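Local coordinates for periplasmic binding protein (PDB 4MX8), which probably serves as the solute-binding component of an ABC-type importer, perhaps capturing a ferric siderophore or a related metal chelate, at residues A[19-24]-A[128-133]. Sequence-based numbering, arbitrary orientation.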
ATOM      1  N   TYR A  19     -17.169   7.992  12.616  1.00 49.67           N
ATOM      2  CA  TYR A  19     -16.616   7.255  11.471  1.00 40.24           C
ATOM      3  C   TYR A  19     -17.411   5.976  11.198  1.00 48.05           C
ATOM      4  O   TYR A  19     -17.505   5.092  12.067  1.00 45.72           O
ATOM      5  CB  TYR A  19     -15.135   6.924  11.658  1.00 27.63           C
ATOM      6  CG  TYR A  19     -14.522   6.362  10.393  1.00 34.07           C
ATOM      7  CD1 TYR A  19     -14.282   7.182   9.295  1.00 46.28           C
ATOM      8  CD2 TYR A  19     -14.186   5.028  10.287  1.00 23.86           C
ATOM      9  CE1 TYR A  19     -13.730   6.683   8.128  1.00 45.17           C
ATOM     10  CE2 TYR A  19     -13.631   4.519   9.123  1.00 39.85           C
ATOM     11  CZ  TYR A  19     -13.405   5.351   8.041  1.00 45.07           C
ATOM     12  OH  TYR A  19     -12.849   4.865   6.868  1.00 45.53           O
ATOM     13  N   THR A  20     -17.992   5.898   9.995  1.00 41.65           N
ATOM     14  CA  THR A  20     -18.851   4.779   9.631  1.00 28.96           C
ATOM     15  C   THR A  20     -18.398   4.143   8.335  1.00 42.36           C
ATOM     16  O   THR A  20     -18.264   4.813   7.313  1.00 51.32           O
ATOM     17  CB  THR A  20     -20.308   5.191   9.489  1.00 31.33           C
ATOM     18  OG1 THR A  20     -20.799   5.625  10.763  1.00 44.83           O
ATOM     19  CG2 THR A  20     -21.136   4.012   9.029  1.00 31.95           C
ATOM     20  N   TRP A  21     -18.166   2.836   8.386  1.00 39.30           N
ATOM     21  CA  TRP A  21     -17.661   2.119   7.229  1.00 37.80           C
ATOM     22  C   TRP A  21     -18.218   0.700   7.162  1.00 43.03           C
ATOM     23  O   TRP A  21     -18.782   0.195   8.143  1.00 30.42           O
ATOM     24  CB  TRP A  21     -16.131   2.128   7.242  1.00 27.20           C
ATOM     25  CG  TRP A  21     -15.474   1.137   8.158  1.00 26.74           C
ATOM     26  CD1 TRP A  21     -14.832  -0.015   7.789  1.00 34.28           C
ATOM     27  CD2 TRP A  21     -15.357   1.216   9.587  1.00 28.66           C
ATOM     28  NE1 TRP A  21     -14.323  -0.652   8.897  1.00 24.16           N
ATOM     29  CE2 TRP A  21     -14.636   0.082  10.012  1.00 26.58           C
ATOM     30  CE3 TRP A  21     -15.799   2.130  10.547  1.00 33.46           C
ATOM     31  CZ2 TRP A  21     -14.353  -0.162  11.352  1.00 38.27           C
ATOM     32  CZ3 TRP A  21     -15.514   1.891  11.879  1.00 30.85           C
ATOM     33  CH2 TRP A  21     -14.794   0.753  12.271  1.00 40.03           C
ATOM     34  N   ASP A  22     -18.083   0.071   5.996  1.00 43.23           N
ATOM     35  CA  ASP A  22     -18.498  -1.317   5.856  1.00 34.97           C
ATOM     36  C   ASP A  22     -17.335  -2.246   6.223  1.00 36.06           C
ATOM     37  O   ASP A  22     -16.445  -2.517   5.416  1.00 36.14           O
ATOM     38  CB  ASP A  22     -19.039  -1.588   4.455  1.00 40.94           C
ATOM     39  CG  ASP A  22     -20.370  -0.888   4.196  1.00 60.82           C
ATOM     40  OD1 ASP A  22     -21.359  -1.171   4.907  1.00 66.38           O
ATOM     41  OD2 ASP A  22     -20.429  -0.055   3.273  1.00 79.37           O
ATOM     42  N   ARG A  23     -17.350  -2.710   7.469  1.00 34.84           N
ATOM     43  CA  ARG A  23     -16.255  -3.488   8.034  1.00 26.45           C
ATOM     44  C   ARG A  23     -16.245  -4.932   7.555  1.00 36.80           C
ATOM     45  O   ARG A  23     -17.278  -5.612   7.548  1.00 44.11           O
ATOM     46  CB  ARG A  23     -16.342  -3.483   9.558  1.00 29.22           C
ATOM     47  CG  ARG A  23     -15.086  -4.000  10.229  1.00 35.56           C
ATOM     48  CD  ARG A  23     -15.144  -3.797  11.722  1.00 36.69           C
ATOM     49  NE  ARG A  23     -16.054  -4.740  12.368  1.00 49.66           N
ATOM     50  CZ  ARG A  23     -15.725  -5.988  12.696  1.00 47.99           C
ATOM     51  NH1 ARG A  23     -14.504  -6.454  12.416  1.00 23.61           N
ATOM     52  NH2 ARG A  23     -16.627  -6.765  13.299  1.00 46.28           N
ATOM     53  N   ASN A  24     -15.078  -5.404   7.135  1.00 29.24           N
ATOM     54  CA  ASN A  24     -14.949  -6.812   6.857  1.00 26.58           C
ATOM     55  C   ASN A  24     -14.858  -7.536   8.201  1.00 34.90           C
ATOM     56  O   ASN A  24     -13.874  -7.371   8.943  1.00 29.55           O
ATOM     57  CB  ASN A  24     -13.723  -7.112   6.008  1.00 23.36           C
ATOM     58  CG  ASN A  24     -13.570  -8.594   5.744  1.00 27.20           C
ATOM     59  OD1 ASN A  24     -14.500  -9.366   5.978  1.00 34.27           O
ATOM     60  ND2 ASN A  24     -12.408  -9.005   5.260  1.00 41.19           N
ATOM     61  N   THR A 128     -11.362   2.494  18.054  1.00 29.00           N
ATOM     62  CA  THR A 128     -10.490   2.038  16.986  1.00 29.19           C
ATOM     63  C   THR A 128     -11.199   2.179  15.643  1.00 34.30           C
ATOM     64  O   THR A 128     -12.376   1.843  15.508  1.00 38.67           O
ATOM     65  CB  THR A 128     -10.180   0.560  17.184  1.00 27.94           C
ATOM     66  OG1 THR A 128      -9.491   0.376  18.426  1.00 31.41           O
ATOM     67  CG2 THR A 128      -9.359   0.009  16.038  1.00 21.58           C
ATOM     68  N   ILE A 129     -10.485   2.674  14.644  1.00 30.41           N
ATOM     69  CA  ILE A 129     -11.039   2.717  13.310  1.00 25.54           C
ATOM     70  C   ILE A 129     -10.199   1.858  12.395  1.00 34.40           C
ATOM     71  O   ILE A 129      -9.009   1.635  12.636  1.00 42.22           O
ATOM     72  CB  ILE A 129     -11.138   4.150  12.751  1.00 24.00           C
ATOM     73  CG1 ILE A 129      -9.768   4.825  12.726  1.00 26.53           C
ATOM     74  CG2 ILE A 129     -12.102   4.975  13.568  1.00 26.19           C
ATOM     75  CD1 ILE A 129      -9.860   6.292  12.368  1.00 29.02           C
ATOM     76  N   ASP A 130     -10.843   1.387  11.338  1.00 35.54           N
ATOM     77  CA  ASP A 130     -10.249   0.486  10.366  1.00 36.64           C
ATOM     78  C   ASP A 130     -10.214   1.238   9.038  1.00 33.53           C
ATOM     79  O   ASP A 130     -11.247   1.514   8.430  1.00 39.97           O
ATOM     80  CB  ASP A 130     -11.120  -0.773  10.303  1.00 43.14           C
ATOM     81  CG  ASP A 130     -10.823  -1.666   9.120  1.00 40.25           C
ATOM     82  OD1 ASP A 130      -9.771  -1.502   8.459  1.00 29.68           O
ATOM     83  OD2 ASP A 130     -11.669  -2.565   8.879  1.00 40.55           O
ATOM     84  N   LEU A 131      -9.020   1.612   8.610  1.00 30.04           N
ATOM     85  CA  LEU A 131      -8.888   2.365   7.379  1.00 28.72           C
ATOM     86  C   LEU A 131      -8.371   1.476   6.253  1.00 28.91           C
ATOM     87  O   LEU A 131      -7.595   1.922   5.419  1.00 37.50           O
ATOM     88  CB  LEU A 131      -7.967   3.576   7.575  1.00 27.27           C
ATOM     89  CG  LEU A 131      -8.333   4.573   8.677  1.00 30.08           C
ATOM     90  CD1 LEU A 131      -7.316   5.690   8.696  1.00 39.53           C
ATOM     91  CD2 LEU A 131      -9.718   5.152   8.497  1.00 20.54           C
ATOM     92  N   SER A 132      -8.805   0.216   6.246  1.00 29.82           N
ATOM     93  CA  SER A 132      -8.515  -0.718   5.154  1.00 27.01           C
ATOM     94  C   SER A 132      -8.843  -0.100   3.797  1.00 34.01           C
ATOM     95  O   SER A 132      -9.675   0.811   3.697  1.00 36.11           O
ATOM     96  CB  SER A 132      -9.352  -2.001   5.322  1.00 29.07           C
ATOM     97  OG  SER A 132      -8.879  -2.851   6.356  1.00 24.44           O
ATOM     98  N   LEU A 133      -8.205  -0.600   2.744  1.00 37.85           N
ATOM     99  CA  LEU A 133      -8.497  -0.089   1.409  1.00 31.12           C
ATOM    100  C   LEU A 133      -9.920  -0.451   1.003  1.00 33.78           C
ATOM    101  O   LEU A 133     -10.342  -1.588   1.142  1.00 41.51           O
ATOM    102  CB  LEU A 133      -7.504  -0.644   0.402  1.00 29.36           C
ATOM    103  CG  LEU A 133      -7.608  -0.006  -0.980  1.00 43.43           C
ATOM    104  CD1 LEU A 133      -6.241  -0.033  -1.586  1.00 44.35           C
ATOM    105  CD2 LEU A 133      -8.628  -0.714  -1.910  1.00 41.39           C
TER
HETATM  106  O   HOH W   1     -12.201  -4.972  10.779  1.00 37.32           O
HETATM  107  O   HOH W   2     -12.441  -3.851   6.831  1.00 27.72           O
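Trp21 and Tyr19 of hairpin strand 16-24 pack onto Ile129 and Asp130 of strand 128-130, an edge strand of the parallel sheet, and onto Leu131 in the loop that follows it, in a buried, mostly apolar contact with one aspartate-tryptophan hydrogen bond. The strands run at 45° to each other, 8.3 Å apart at their closest; no backbone hydrogen bond joins them, and the contact is made mainly by side chains. At the apolar end, Tyr19 suits a partly exposed border: CD2 meets the Ile129 methyl CG2 at 3.9 Å, while CZ rests 3.7 Å from Leu131 CD2. With CG anti to the backbone N (chi1 -171°), the tyrosine ring reaches across to both; Phe147 of helix 137-152 meets it too. Trp21 brings a broad apolar surface with a single N-H. Its NE1 donates to Asp130 OD2 at 3.3 Å in a somewhat bent bond; ring and carboxylate planes are nearly perpendicular, and OD2 is approached from above the carboxylate plane and is itself tilted out of the indole plane. Asp130 CB and Asp130 O lie on the same side of the indole, CB 3.5 Å from Trp21 CZ2 and O over the face, offset toward the rim; that carbonyl also accepts from Arg134. A short carboxylate can bond to its own turn with one oxygen and to the facing strand with the other. Asp130 OD1 accepts from Ser132 N at 3.0 Å, forming an Asx turn, and from Ser132 OG through the syn lone pair; this fixes the carboxylate's rotation and presents OD2 to the tryptophan. Water 1 probably bridges Asp130 OD2 and Arg23 NH1, which lie 6.0 Å apart, too far for a direct salt bridge. A phenylalanine in place of Trp21 would probably leave OD2 without its indole donor and uncover part of Asp130 CB. The buried carboxylate is thus shared between turn, indole and water, and the nearby arginine probably helps favour its negative charge.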